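Local coordinates for SnoaL-like domain-containing protein (Kribbella flavida, PDB 5EVH), which is of unknown function but carries a SnoaL-like domain of the NTF2 clan, a fold that commonly builds a pocket for small molecules, at residues L13-H16 and R17-G21. Numbering follows the deposited sequence. Where two conformers were deposited one is given.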
# COMPACT_ATOMS: atom_id res chain seq x y z
N LEU A 13 -5.03 -5.90 13.71
CA LEU A 13 -5.97 -6.89 13.17
C LEU A 13 -7.34 -6.84 13.91
O LEU A 13 -8.37 -7.11 13.29
CB LEU A 13 -5.39 -8.30 13.26
CG LEU A 13 -4.14 -8.50 12.35
CD1 LEU A 13 -3.53 -9.91 12.64
CD2 LEU A 13 -4.60 -8.40 10.90
N ALA A 14 -7.36 -6.55 15.21
CA ALA A 14 -8.65 -6.45 15.93
C ALA A 14 -9.47 -5.27 15.40
O ALA A 14 -10.68 -5.40 15.16
CB ALA A 14 -8.38 -6.30 17.44
N TYR A 15 -8.79 -4.13 15.18
CA TYR A 15 -9.37 -2.96 14.53
C TYR A 15 -9.87 -3.33 13.14
O TYR A 15 -11.03 -3.08 12.79
CB TYR A 15 -8.28 -1.86 14.42
CG TYR A 15 -8.71 -0.80 13.48
CD1 TYR A 15 -9.63 0.18 13.90
CD2 TYR A 15 -8.24 -0.78 12.18
CE1 TYR A 15 -10.07 1.14 13.01
CE2 TYR A 15 -8.66 0.19 11.30
CZ TYR A 15 -9.60 1.11 11.73
OH TYR A 15 -10.04 2.07 10.87
N HIS A 16 -9.03 -4.00 12.35
CA HIS A 16 -9.41 -4.31 10.97
C HIS A 16 -10.64 -5.21 10.94
O HIS A 16 -11.56 -5.01 10.15
CB HIS A 16 -8.22 -5.01 10.30
CG HIS A 16 -8.49 -5.41 8.89
ND1 HIS A 16 -8.47 -4.50 7.85
CD2 HIS A 16 -8.80 -6.62 8.35
CE1 HIS A 16 -8.75 -5.15 6.72
NE2 HIS A 16 -8.96 -6.42 7.00
N ARG A 17 -10.67 -6.21 11.81
CA ARG A 17 -11.78 -7.15 11.82
C ARG A 17 -13.07 -6.42 12.13
O ARG A 17 -14.14 -6.74 11.58
CB ARG A 17 -11.48 -8.23 12.90
CG ARG A 17 -12.27 -9.47 12.83
CD ARG A 17 -13.45 -9.50 13.79
NE ARG A 17 -14.01 -10.85 13.73
CZ ARG A 17 -13.59 -11.85 14.51
NH1 ARG A 17 -12.63 -11.59 15.44
NH2 ARG A 17 -14.13 -13.07 14.36
N ALA A 18 -13.03 -5.55 13.15
CA ALA A 18 -14.25 -4.85 13.57
C ALA A 18 -14.71 -3.88 12.48
O ALA A 18 -15.91 -3.81 12.17
CB ALA A 18 -14.01 -4.13 14.91
N TRP A 19 -13.75 -3.14 11.91
CA TRP A 19 -14.05 -2.15 10.89
C TRP A 19 -14.67 -2.81 9.67
O TRP A 19 -15.76 -2.43 9.23
CB TRP A 19 -12.77 -1.34 10.57
CG TRP A 19 -12.86 -0.46 9.39
CD1 TRP A 19 -13.58 0.70 9.28
CD2 TRP A 19 -12.18 -0.64 8.14
NE1 TRP A 19 -13.42 1.22 8.00
CE2 TRP A 19 -12.58 0.41 7.29
CE3 TRP A 19 -11.29 -1.61 7.65
CZ2 TRP A 19 -12.07 0.54 5.98
CZ3 TRP A 19 -10.80 -1.48 6.36
CH2 TRP A 19 -11.19 -0.41 5.53
N THR A 20 -14.03 -3.87 9.14
CA THR A 20 -14.62 -4.56 7.99
C THR A 20 -15.96 -5.19 8.40
O THR A 20 -16.90 -5.19 7.61
CB THR A 20 -13.64 -5.60 7.36
OG1 THR A 20 -13.24 -6.54 8.36
CG2 THR A 20 -12.35 -4.90 6.84
N GLY A 21 -16.13 -5.65 9.66
CA GLY A 21 -17.46 -6.21 10.02
C GLY A 21 -18.50 -5.14 10.37
O GLY A 21 -19.58 -5.46 10.85
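Tyr-15 and Trp-19 lie nearly parallel, their planes 5° apart, yet slid so far that overlap is slight: the Tyr-15 ring and the five-membered ring of Trp-19 have centroids 5.6 Å apart. What meets instead is a substituent over each ring, near its rim: Trp-19 CB over one face of the phenol and Tyr-15 OH over one face of the indole, 4.1 Å from Trp-19 CG. At the indole's edge, near its plane, His-16 ND1 stands 4.0 Å from Trp-19 CE3. Thr-20 CG2 lies over one imidazole face, somewhat toward its rim, in a CH-pi contact, 3.8 Å from the His-16 ring centroid and 22° off the normal. Backbone N-H(i+4) to O(i) bonds, Trp-19 N to Tyr-15 O among them, place this aromatic cluster on the last turns of helix 7-20, which in this cone-like alpha+beta fold packs against strand 61-71 through His-16 and Thr-20, and against helix 47-58, where Met-54 O accepts the bond from Trp-19 NE1. Thr-20 chi1, 57°, sets OG1 between N and the carbonyl carbon, letting it donate to His-16 O over 2.9 Å. The same oxygen accepts Thr-20 N from the opposite face of its carbonyl plane, also at 2.9 Å, so two donors grip it.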